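Local coordinates for alpha-1,3-glucanase (Bacillus circulans, PDB 5ZRU), which probably hydrolyses alpha-1,3-glucan, this chain being the GH87 catalytic unit of a longer, multidomain protein that also carries carbohydrate-binding modules, at residues A[79-84]-A[138-143]; A[334-339]-A[358-363]; A[442-447]-A[479-484]; A[516-521]-A[551-556]. All coordinates share one frame; numbering follows the deposited sequence.

Overall arrangement
The contacts follow one another along the chain without interleaving. Contact 1 pairs strands 76-82 and 132-144 within the range of catalytic domain D1. Contacts 2, 3 and 4 all fall in the D2 range, whose parallel strands form the right-handed beta-helix of the pectate-lyase-like clan. Contacts 2 and 3 join loops of successive turns, with centres about 20 Å apart and nearest atoms about 6 Å apart; contact 4 pairs strands 513-523 and 550-561, its centre about 24 Å from that of contact 3. Contact 1 lies about 34 to 40 Å, centre to centre, from the others, across the chain's centre, so the set samples both parts of the catalytic unit.

Contact 1: A[79-84]-A[138-143]; sequences MRFTMP and DEVHWK. With PE5 (3,6,9,12,15,18,21,24-octaoxahexacosan-1-ol), chain C.
Residues 79-82 and 138-143 run antiparallel with a marked twist, their segment axes 4.7 Å apart at closest approach and their directions 137° apart. Met79 with Val140 and Phe81 with Asp138 are hydrogen-bonded pairs, each closed by two backbone bonds, while Arg80 and Glu139 form the non-hydrogen-bonded pair between them. On the face carrying Met79, Phe81, Asp138 and Val140, Met79 CE touches Val140 CG2 at 3.9 Å, and Phe81 CE1 reaches Val140 CG1 at the same 3.9 Å. The Phe81 ring, set between its own N and C by chi1 of 74°, swings toward the partner strand and brings CE1 within 3.9 Å of Asp138 CB. Farther along, Met79 CB lies 3.8 Å from Trp142 CZ3. The Asp138 carboxylate is turned only slightly from the Phe81 ring plane and is hydrogen-bonded through OD1 to His318. The bound PE5 runs past strand 138-143, its C11 over one face of the His141 ring.

On the other face the guanidinium of Arg80 and the carboxylate of Glu139 stand almost perpendicular, at 88°, and do not touch. A water joins them, accepting from Arg80 NE at 2.9 Å and donating to Glu139 OE2 at 2.8 Å. Each charge has its direct partner elsewhere: Arg80 NH1 in Asp169, a calcium ligand, and Glu139 in Arg347 and Arg371. One face is thus mostly apolar, with the Asp138 carboxylate held by His318, and the other a water-bridged ionic network whose buried charges are probably largely compensated; Glu139 ties this D1 sheet to arginines in the D2 range.

Contact 2: A[334-339]-A[358-363]; sequences IIANGL and QGTSNS
Asn337 and Asn362 meet side by side at the outer end of this contact, where Asn362 ND2 donates to a lone pair of Asn337 OD1 at 2.8 Å. The bond is nearly straight, 165° at the hydrogen, and OD1 lies in the Asn362 amide plane although the two amides are turned 38° apart. Asn362 OD1 is held in turn by Asn393, which extends the row of asparagines to a third member.

The close-set part runs through residues 336-339 and 361-363. Ser361 N donates to Ala336 O, and Gly338 N to Ser361 O, both at 3.1 Å. The same carbonyl oxygen also takes the hydroxyl of Ser363, whose OG approaches from above the carbonyl plane at 2.7 Å. With chi1 of -63° placing OG beside its own backbone N and anti to C, Ser363 also accepts from Leu339 N at 3.1 Å, a more bent bond. One hydroxyl therefore links both segments.

Toward residues 334-335 and 358-360 the backbones draw apart and water fills in. One molecule donates to Ile334 O and Gln358 O, both at 2.6 Å; another accepts from Ala336 N and donates to Thr360 OG1. Direct contact there is Ile335 laid against backbone carbonyls in van der Waals contact, its CD1 3.4 Å from Gly359 O.

Both segments lead into the paired parallel strands 340-342 and 364-366. The row Asn337, Asn362, Asn393, linked side chain to side chain, is consistent with the asparagine stacks seen on parallel beta-helices of the pectate-lyase-like clan.

Contact 3: A[442-447]-A[479-484]; sequences GYHFQN and ASNDPI. With SO4 (sulfate ion), chain D.
His444 ND1 donates to Asp482 OD2 at 2.7 Å in an almost linear bond, 176° at the hydrogen. The oxygen lies in the imidazole plane, at the ring edge, while the carboxylate is turned 71° from that plane and receives the bond on its anti side. With its CG beside the backbone N and anti to C, His444 points this ring edge at Asp482. Asn481 comes to the same part of the ring, its ND2 3.1 Å from His444 CE1, with amide and ring planes 62° apart, a close approach that the angles do not make a hydrogen bond. One residue on, Phe445 carries the apolar share: its CE2 meets Ile484 CD1 at 3.7 Å, the two side chains lying alongside. Pro483 O sits near the edge of the same phenyl ring. Between the backbones a water accepts from Phe445 N and donates to Pro483 O at 2.8 Å.

The next shell fixes these groups. His444 NE2 is hydrogen-bonded to Phe440 O, so both ring nitrogens have partners and the rotation of the imidazole is set. Thr438 OG1 is bonded to Asn481 N and Asp482 O, which steadies the turn presenting the carboxylate. On the side of residues 444-446 a sulfate, probably from the crystallisation liquor, is gripped by backbone amides: His444 N reaches its O4 at 2.9 Å and Gln446 N its O2 at 2.8 Å.

The segments follow strands 435-437 and 475-478, which pair in parallel on successive turns. The arrangement is an inter-turn loop contact on a right-handed parallel beta-helix, with a His-carboxylate hydrogen bond next to a buried phenylalanine-isoleucine pair.

Contact 4: A[516-521]-A[551-556]; sequences NNININ and ATFNNL. With CA (calcium ion), chain K.
Asn516 and Asn554 share nearly the same first torsion, chi1 -64° and -61°, which sets both CG atoms beside their own backbone N and lays the side chains alongside one another. Asn554 ND2 donates to Asn516 OD1 at 2.8 Å, the donor somewhat tilted from the carbonyl plane and the two amides well turned against each other. One residue on, the torsions diverge: Asn517 keeps its CG beside the backbone N, whereas Asn555 swings to -175°. Asn555 ND2 still reaches Asn517 OD1, at 3.0 Å, but from above the carbonyl plane. Asn555 OD1 binds a calcium ion at 2.2 Å; the metal probably polarises the amide and may strengthen its N-H as a donor.

Backbone pairing accompanies the asparagines, Asn517 N donating to Asn554 O at 2.9 Å. Inward of the corner, Leu556 CD1 packs against Ile518 CB at 3.8 Å and against Ile520 CD1 at 3.7 Å. Outside the pair, Gln578 is bonded to Asn554 OD1, and Phe553 stacks on Phe515.

Asn517 and Asn555 both have positive phi, at the bends of successive strands. Matched corners with hydrogen-bonded asparagine rows outside and mostly buried aliphatic side chains inside are characteristic of a parallel beta-helix, here of the right-handed pectate-lyase-like kind.

Contact 1: A[79-84]-A[138-143]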
# COMPACT_ATOMS: atom_id res chain seq x y z
N MET A 79 3.77 -12.89 7.93
CA MET A 79 2.94 -13.86 7.22
C MET A 79 1.75 -13.14 6.61
O MET A 79 1.05 -12.40 7.30
CB MET A 79 2.45 -14.97 8.16
CG MET A 79 1.51 -15.97 7.45
SD MET A 79 1.02 -17.36 8.51
CE MET A 79 0.05 -16.49 9.74
N ARG A 80 1.53 -13.35 5.31
CA ARG A 80 0.31 -12.90 4.66
C ARG A 80 -0.66 -14.08 4.61
O ARG A 80 -0.32 -15.15 4.09
CB ARG A 80 0.58 -12.35 3.26
CG ARG A 80 -0.64 -11.69 2.62
CD ARG A 80 -0.25 -10.90 1.39
NE ARG A 80 -1.36 -10.11 0.87
CZ ARG A 80 -2.15 -10.48 -0.13
NH1 ARG A 80 -1.97 -11.65 -0.74
NH2 ARG A 80 -3.13 -9.67 -0.52
N PHE A 81 -1.86 -13.88 5.16
CA PHE A 81 -2.79 -14.97 5.42
C PHE A 81 -4.21 -14.50 5.14
O PHE A 81 -4.48 -13.30 5.00
CB PHE A 81 -2.70 -15.43 6.89
CG PHE A 81 -3.33 -14.45 7.85
CD1 PHE A 81 -2.63 -13.33 8.25
CD2 PHE A 81 -4.64 -14.61 8.28
CE1 PHE A 81 -3.21 -12.39 9.10
CE2 PHE A 81 -5.23 -13.68 9.12
CZ PHE A 81 -4.51 -12.56 9.54
N THR A 82 -5.14 -15.46 5.10
CA THR A 82 -6.57 -15.15 5.07
C THR A 82 -7.30 -16.06 6.05
O THR A 82 -6.87 -17.19 6.31
CB THR A 82 -7.18 -15.31 3.65
OG1 THR A 82 -8.59 -15.05 3.69
CG2 THR A 82 -6.96 -16.73 3.13
N MET A 83 -8.40 -15.56 6.60
CA MET A 83 -9.30 -16.35 7.42
C MET A 83 -10.70 -15.75 7.28
O MET A 83 -10.85 -14.61 6.84
CB MET A 83 -8.86 -16.37 8.90
CG MET A 83 -9.00 -15.04 9.62
SD MET A 83 -8.29 -15.09 11.27
CE MET A 83 -9.54 -15.93 12.23
N PRO A 84 -11.74 -16.52 7.62
CA PRO A 84 -13.11 -16.04 7.33
C PRO A 84 -13.50 -14.85 8.19
O PRO A 84 -13.03 -14.68 9.32
CB PRO A 84 -13.99 -17.26 7.66
CG PRO A 84 -13.04 -18.43 7.81
CD PRO A 84 -11.74 -17.84 8.26
N ASP A 138 -4.57 -10.42 4.91
CA ASP A 138 -4.02 -9.52 5.93
C ASP A 138 -2.64 -10.05 6.30
O ASP A 138 -2.21 -11.09 5.80
CB ASP A 138 -4.95 -9.44 7.15
CG ASP A 138 -4.74 -8.16 7.97
OD1 ASP A 138 -3.86 -7.34 7.62
OD2 ASP A 138 -5.45 -7.97 8.98
N GLU A 139 -1.95 -9.35 7.19
CA GLU A 139 -0.63 -9.78 7.63
C GLU A 139 -0.52 -9.74 9.14
O GLU A 139 -1.26 -9.01 9.81
CB GLU A 139 0.48 -8.90 7.01
CG GLU A 139 0.58 -9.07 5.51
CD GLU A 139 1.73 -8.29 4.90
OE1 GLU A 139 2.51 -7.67 5.64
OE2 GLU A 139 1.83 -8.30 3.67
N VAL A 140 0.37 -10.58 9.67
CA VAL A 140 0.84 -10.49 11.04
C VAL A 140 2.35 -10.68 10.99
O VAL A 140 2.90 -11.17 10.01
CB VAL A 140 0.21 -11.53 12.00
CG1 VAL A 140 -1.27 -11.23 12.23
CG2 VAL A 140 0.38 -12.95 11.46
N HIS A 141 3.03 -10.26 12.06
CA HIS A 141 4.46 -10.53 12.16
C HIS A 141 4.80 -10.89 13.60
O HIS A 141 4.07 -10.55 14.53
CB HIS A 141 5.32 -9.35 11.65
CG HIS A 141 5.19 -8.09 12.45
ND1 HIS A 141 4.15 -7.20 12.29
CD2 HIS A 141 6.01 -7.54 13.39
CE1 HIS A 141 4.32 -6.17 13.10
NE2 HIS A 141 5.43 -6.36 13.78
N TRP A 142 5.90 -11.62 13.76
CA TRP A 142 6.34 -12.04 15.08
C TRP A 142 7.84 -12.28 15.02
O TRP A 142 8.43 -12.38 13.94
CB TRP A 142 5.60 -13.29 15.56
CG TRP A 142 5.87 -14.53 14.73
CD1 TRP A 142 6.88 -15.44 14.91
CD2 TRP A 142 5.14 -14.98 13.58
NE1 TRP A 142 6.81 -16.43 13.96
CE2 TRP A 142 5.75 -16.18 13.13
CE3 TRP A 142 4.01 -14.50 12.90
CZ2 TRP A 142 5.28 -16.89 12.03
CZ3 TRP A 142 3.55 -15.21 11.79
CH2 TRP A 142 4.18 -16.39 11.38
N LYS A 143 8.46 -12.38 16.20
CA LYS A 143 9.89 -12.65 16.31
C LYS A 143 10.10 -14.04 16.89
O LYS A 143 9.41 -14.44 17.83
CB LYS A 143 10.59 -11.61 17.18
CG LYS A 143 10.71 -10.24 16.54
CD LYS A 143 11.45 -9.26 17.45
CE LYS A 143 10.64 -8.93 18.70
NZ LYS A 143 11.27 -7.80 19.45
C48 PE5 C . -6.56 -3.74 19.92
C50 PE5 C . -7.01 -4.07 18.49
O1 PE5 C . -7.76 -5.25 18.49
C1 PE5 C . -8.29 -5.61 17.24
C2 PE5 C . -8.92 -7.01 17.29
O2 PE5 C . -7.92 -7.96 17.55
C3 PE5 C . -8.38 -9.27 17.77
C4 PE5 C . -7.18 -10.18 18.10
O3 PE5 C . -6.24 -10.12 17.07
C5 PE5 C . -5.13 -10.97 17.19
C6 PE5 C . -3.83 -10.20 16.92
O4 PE5 C . -3.49 -10.19 15.56
C7 PE5 C . -2.98 -8.98 15.06
C8 PE5 C . -1.80 -8.50 15.91
O5 PE5 C . -1.54 -7.16 15.63
C9 PE5 C . -0.67 -6.53 16.53
C10 PE5 C . 0.68 -6.36 15.85
O6 PE5 C . 1.68 -6.92 16.66
C11 PE5 C . 2.86 -7.25 15.99
C12 PE5 C . 3.75 -8.11 16.87
O7 PE5 C . 4.92 -7.39 17.08
C13 PE5 C . 6.09 -8.16 17.07
C14 PE5 C . 7.15 -7.43 17.90
O8 PE5 C . 6.50 -6.81 18.98
C15 PE5 C . 7.32 -6.04 19.82
C16 PE5 C . 7.33 -6.65 21.23
O52 PE5 C . 6.57 -5.87 22.11
O HOH W 1 -0.81 -7.98 2.73

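Contact 2: A[334-339]-A[358-363]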
# COMPACT_ATOMS: atom_id res chain seq x y z
N ILE A 334 -1.82 25.83 4.29
CA ILE A 334 -0.36 25.68 4.28
C ILE A 334 -0.06 24.33 3.66
O ILE A 334 -0.97 23.51 3.48
CB ILE A 334 0.24 25.83 5.68
CG1 ILE A 334 -0.37 24.83 6.66
CG2 ILE A 334 0.07 27.27 6.19
CD1 ILE A 334 0.31 24.84 8.02
N ILE A 335 1.20 24.09 3.30
CA ILE A 335 1.56 22.85 2.61
C ILE A 335 2.79 22.24 3.24
O ILE A 335 3.64 22.94 3.81
CB ILE A 335 1.80 23.04 1.10
CG1 ILE A 335 3.12 23.77 0.84
CG2 ILE A 335 0.62 23.75 0.43
CD1 ILE A 335 3.58 23.72 -0.62
N ALA A 336 2.89 20.92 3.11
CA ALA A 336 4.16 20.23 3.28
C ALA A 336 4.99 20.39 2.01
O ALA A 336 4.48 20.27 0.89
CB ALA A 336 3.93 18.75 3.56
N ASN A 337 6.27 20.67 2.20
CA ASN A 337 7.22 20.88 1.11
C ASN A 337 8.46 20.07 1.44
O ASN A 337 9.05 20.25 2.51
CB ASN A 337 7.56 22.37 0.98
CG ASN A 337 8.17 22.74 -0.35
OD1 ASN A 337 8.19 21.96 -1.30
ND2 ASN A 337 8.67 23.97 -0.44
N GLY A 338 8.86 19.18 0.53
CA GLY A 338 10.08 18.41 0.74
C GLY A 338 9.96 17.25 1.71
O GLY A 338 10.99 16.79 2.23
N LEU A 339 8.76 16.76 1.98
CA LEU A 339 8.62 15.59 2.83
C LEU A 339 9.20 14.36 2.15
O LEU A 339 9.02 14.15 0.95
CB LEU A 339 7.14 15.35 3.16
CG LEU A 339 6.81 14.02 3.84
CD1 LEU A 339 7.33 13.99 5.28
CD2 LEU A 339 5.31 13.78 3.80
N GLN A 358 -3.70 18.51 -1.16
CA GLN A 358 -3.76 19.90 -0.66
C GLN A 358 -2.47 20.67 -0.92
O GLN A 358 -1.98 21.41 -0.06
CB GLN A 358 -4.08 19.91 0.84
CG GLN A 358 -5.54 19.65 1.15
CD GLN A 358 -6.41 20.77 0.63
OE1 GLN A 358 -6.93 20.70 -0.49
NE2 GLN A 358 -6.55 21.82 1.42
N GLY A 359 -1.90 20.48 -2.11
CA GLY A 359 -0.73 21.23 -2.51
C GLY A 359 0.59 20.72 -1.99
O GLY A 359 1.61 21.40 -2.17
N THR A 360 0.61 19.57 -1.32
CA THR A 360 1.86 18.91 -0.99
C THR A 360 2.76 18.88 -2.22
O THR A 360 2.34 18.46 -3.30
CB THR A 360 1.59 17.48 -0.51
OG1 THR A 360 0.74 17.50 0.64
CG2 THR A 360 2.90 16.77 -0.20
N SER A 361 4.01 19.33 -2.05
CA SER A 361 4.91 19.56 -3.17
C SER A 361 6.32 19.08 -2.84
O SER A 361 6.70 18.95 -1.67
CB SER A 361 4.97 21.04 -3.57
OG SER A 361 3.71 21.48 -4.04
N ASN A 362 7.08 18.80 -3.90
CA ASN A 362 8.50 18.46 -3.79
C ASN A 362 8.74 17.34 -2.80
O ASN A 362 9.78 17.29 -2.14
CB ASN A 362 9.32 19.70 -3.41
CG ASN A 362 9.25 20.76 -4.46
OD1 ASN A 362 9.62 20.53 -5.61
ND2 ASN A 362 8.76 21.94 -4.09
N SER A 363 7.78 16.43 -2.69
CA SER A 363 7.79 15.39 -1.67
C SER A 363 7.90 14.02 -2.33
O SER A 363 7.65 13.86 -3.53
CB SER A 363 6.52 15.48 -0.81
OG SER A 363 6.48 16.72 -0.11
O HOH W 2 -1.47 21.11 2.50
O HOH W 3 0.66 19.35 2.53

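Contact 3: A[442-447]-A[479-484]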
# COMPACT_ATOMS: atom_id res chain seq x y z
N GLY A 442 -10.38 19.99 -7.72
CA GLY A 442 -9.08 20.63 -7.60
C GLY A 442 -8.41 20.86 -8.93
O GLY A 442 -9.04 20.93 -9.99
N TYR A 443 -7.08 20.99 -8.88
CA TYR A 443 -6.29 21.25 -10.08
C TYR A 443 -6.13 19.99 -10.90
O TYR A 443 -5.96 18.89 -10.36
CB TYR A 443 -4.90 21.76 -9.71
CG TYR A 443 -4.91 22.95 -8.80
CD1 TYR A 443 -4.95 24.24 -9.31
CD2 TYR A 443 -4.86 22.77 -7.43
CE1 TYR A 443 -4.95 25.33 -8.46
CE2 TYR A 443 -4.85 23.84 -6.58
CZ TYR A 443 -4.90 25.12 -7.10
OH TYR A 443 -4.89 26.18 -6.23
N HIS A 444 -6.17 20.15 -12.23
CA HIS A 444 -5.83 19.06 -13.14
C HIS A 444 -4.51 19.37 -13.83
O HIS A 444 -3.56 19.78 -13.16
CB HIS A 444 -7.00 18.80 -14.09
CG HIS A 444 -8.22 18.31 -13.37
ND1 HIS A 444 -9.51 18.65 -13.72
CD2 HIS A 444 -8.33 17.52 -12.27
CE1 HIS A 444 -10.36 18.08 -12.89
NE2 HIS A 444 -9.67 17.39 -12.00
N PHE A 445 -4.40 19.16 -15.15
CA PHE A 445 -3.09 19.10 -15.80
C PHE A 445 -2.82 20.26 -16.75
O PHE A 445 -1.87 20.19 -17.53
CB PHE A 445 -2.93 17.77 -16.55
CG PHE A 445 -3.02 16.57 -15.65
CD1 PHE A 445 -1.97 16.23 -14.81
CD2 PHE A 445 -4.17 15.80 -15.62
CE1 PHE A 445 -2.06 15.13 -13.96
CE2 PHE A 445 -4.28 14.71 -14.78
CZ PHE A 445 -3.22 14.38 -13.95
N GLN A 446 -3.62 21.33 -16.69
CA GLN A 446 -3.50 22.39 -17.69
C GLN A 446 -2.13 23.05 -17.62
O GLN A 446 -1.56 23.43 -18.66
CB GLN A 446 -4.59 23.43 -17.49
CG GLN A 446 -4.48 24.61 -18.45
CD GLN A 446 -5.56 25.64 -18.24
OE1 GLN A 446 -6.72 25.42 -18.59
NE2 GLN A 446 -5.19 26.79 -17.67
N ASN A 447 -1.57 23.21 -16.42
CA ASN A 447 -0.25 23.80 -16.25
C ASN A 447 0.82 22.77 -15.95
O ASN A 447 1.84 23.08 -15.32
CB ASN A 447 -0.31 24.87 -15.16
CG ASN A 447 -1.19 26.04 -15.56
OD1 ASN A 447 -1.08 26.54 -16.68
ND2 ASN A 447 -2.08 26.45 -14.67
N ALA A 479 -9.45 10.69 -19.38
CA ALA A 479 -9.66 12.13 -19.49
C ALA A 479 -11.12 12.40 -19.14
O ALA A 479 -11.96 12.73 -19.99
CB ALA A 479 -9.28 12.65 -20.87
N SER A 480 -11.41 12.20 -17.85
CA SER A 480 -12.77 12.22 -17.34
C SER A 480 -13.45 13.55 -17.65
O SER A 480 -14.58 13.58 -18.15
CB SER A 480 -12.75 11.99 -15.83
OG SER A 480 -11.57 11.28 -15.43
N ASN A 481 -12.79 14.66 -17.33
CA ASN A 481 -13.40 15.96 -17.57
C ASN A 481 -12.37 16.81 -18.31
O ASN A 481 -12.58 17.17 -19.47
CB ASN A 481 -13.90 16.53 -16.25
CG ASN A 481 -13.47 17.96 -16.01
OD1 ASN A 481 -14.05 18.91 -16.57
ND2 ASN A 481 -12.46 18.13 -15.18
N ASP A 482 -11.24 17.06 -17.70
CA ASP A 482 -10.17 17.80 -18.35
C ASP A 482 -9.21 16.84 -19.06
O ASP A 482 -9.26 15.62 -18.84
CB ASP A 482 -9.42 18.64 -17.32
CG ASP A 482 -10.19 19.89 -16.91
OD1 ASP A 482 -10.89 20.48 -17.76
OD2 ASP A 482 -10.07 20.28 -15.75
N PRO A 483 -8.34 17.34 -19.93
CA PRO A 483 -7.43 16.45 -20.66
C PRO A 483 -6.29 15.93 -19.78
O PRO A 483 -5.93 16.51 -18.76
CB PRO A 483 -6.89 17.34 -21.79
CG PRO A 483 -7.09 18.74 -21.30
CD PRO A 483 -8.34 18.71 -20.49
N ILE A 484 -5.75 14.80 -20.20
CA ILE A 484 -4.45 14.33 -19.73
C ILE A 484 -3.41 14.86 -20.71
O ILE A 484 -3.52 14.64 -21.92
CB ILE A 484 -4.40 12.79 -19.66
CG1 ILE A 484 -5.59 12.22 -18.87
CG2 ILE A 484 -3.06 12.31 -19.08
CD1 ILE A 484 -5.53 12.49 -17.40
S SO4 D . -6.56 22.99 -14.47
O1 SO4 D . -7.61 23.18 -15.47
O2 SO4 D . -5.70 21.90 -14.90
O3 SO4 D . -5.77 24.21 -14.34
O4 SO4 D . -7.18 22.67 -13.19
O HOH W 4 -6.15 18.92 -17.44

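Contact 4: A[516-521]-A[551-556]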
# COMPACT_ATOMS: atom_id res chain seq x y z
N ASN A 516 8.02 5.49 -24.56
CA ASN A 516 9.28 5.07 -25.15
C ASN A 516 9.78 3.79 -24.49
O ASN A 516 9.70 3.65 -23.27
CB ASN A 516 10.34 6.18 -25.03
CG ASN A 516 9.97 7.44 -25.81
OD1 ASN A 516 9.27 7.38 -26.82
ND2 ASN A 516 10.42 8.58 -25.33
N ASN A 517 10.28 2.85 -25.30
CA ASN A 517 10.92 1.63 -24.79
C ASN A 517 9.96 0.85 -23.89
O ASN A 517 10.28 0.53 -22.75
CB ASN A 517 12.22 1.94 -24.05
CG ASN A 517 13.12 2.93 -24.79
OD1 ASN A 517 13.18 2.94 -26.02
ND2 ASN A 517 13.84 3.75 -24.03
N ILE A 518 8.77 0.55 -24.41
CA ILE A 518 7.76 -0.23 -23.70
C ILE A 518 7.84 -1.68 -24.16
O ILE A 518 7.88 -1.94 -25.37
CB ILE A 518 6.35 0.34 -23.95
CG1 ILE A 518 6.31 1.87 -23.74
CG2 ILE A 518 5.31 -0.40 -23.08
CD1 ILE A 518 6.71 2.35 -22.37
N ASN A 519 7.84 -2.62 -23.21
CA ASN A 519 7.77 -4.04 -23.52
C ASN A 519 6.48 -4.61 -22.94
O ASN A 519 6.30 -4.60 -21.72
CB ASN A 519 8.97 -4.80 -22.97
CG ASN A 519 10.28 -4.34 -23.58
OD1 ASN A 519 10.39 -4.21 -24.80
ND2 ASN A 519 11.27 -4.06 -22.73
N ILE A 520 5.62 -5.13 -23.80
CA ILE A 520 4.33 -5.69 -23.40
C ILE A 520 4.38 -7.18 -23.68
O ILE A 520 4.38 -7.61 -24.84
CB ILE A 520 3.17 -5.02 -24.13
CG1 ILE A 520 3.21 -3.51 -23.87
CG2 ILE A 520 1.84 -5.63 -23.67
CD1 ILE A 520 2.17 -2.66 -24.67
N ASN A 521 4.39 -7.97 -22.62
CA ASN A 521 4.55 -9.42 -22.75
C ASN A 521 3.35 -10.07 -22.07
O ASN A 521 3.35 -10.25 -20.85
CB ASN A 521 5.86 -9.87 -22.13
CG ASN A 521 6.09 -11.36 -22.28
OD1 ASN A 521 5.38 -12.04 -23.04
ND2 ASN A 521 7.08 -11.89 -21.57
N ALA A 551 -1.41 9.57 -29.06
CA ALA A 551 -0.32 8.98 -28.28
C ALA A 551 0.75 8.49 -29.25
O ALA A 551 0.43 7.97 -30.32
CB ALA A 551 -0.81 7.82 -27.40
N THR A 552 2.01 8.64 -28.85
CA THR A 552 3.15 8.25 -29.68
C THR A 552 3.97 7.20 -28.95
O THR A 552 4.34 7.40 -27.78
CB THR A 552 4.02 9.46 -30.02
OG1 THR A 552 3.25 10.42 -30.75
CG2 THR A 552 5.22 9.03 -30.86
N PHE A 553 4.22 6.09 -29.62
CA PHE A 553 5.07 5.02 -29.11
C PHE A 553 6.35 4.97 -29.94
O PHE A 553 6.28 4.97 -31.18
CB PHE A 553 4.36 3.67 -29.18
CG PHE A 553 3.29 3.48 -28.13
CD1 PHE A 553 2.09 4.18 -28.20
CD2 PHE A 553 3.49 2.60 -27.08
CE1 PHE A 553 1.11 4.01 -27.24
CE2 PHE A 553 2.51 2.42 -26.10
CZ PHE A 553 1.32 3.12 -26.19
N ASN A 554 7.49 4.96 -29.26
CA ASN A 554 8.79 4.71 -29.88
C ASN A 554 9.37 3.45 -29.27
O ASN A 554 9.42 3.33 -28.04
CB ASN A 554 9.74 5.89 -29.67
CG ASN A 554 9.22 7.19 -30.27
OD1 ASN A 554 9.30 7.38 -31.48
ND2 ASN A 554 8.69 8.08 -29.44
N ASN A 555 9.82 2.52 -30.11
CA ASN A 555 10.44 1.28 -29.64
C ASN A 555 9.50 0.51 -28.71
O ASN A 555 9.78 0.28 -27.53
CB ASN A 555 11.78 1.55 -28.95
CG ASN A 555 12.50 0.28 -28.56
OD1 ASN A 555 12.35 -0.74 -29.24
ND2 ASN A 555 13.27 0.31 -27.47
N LEU A 556 8.37 0.10 -29.27
CA LEU A 556 7.42 -0.77 -28.59
C LEU A 556 7.69 -2.21 -28.99
O LEU A 556 7.86 -2.50 -30.18
CB LEU A 556 5.99 -0.37 -28.96
CG LEU A 556 4.90 -1.35 -28.52
CD1 LEU A 556 4.79 -1.38 -26.99
CD2 LEU A 556 3.56 -0.96 -29.15
CA CA K . 13.43 -2.60 -29.03
O HOH W 5 7.14 2.14 -26.76
O HOH W 6 10.93 -1.72 -25.94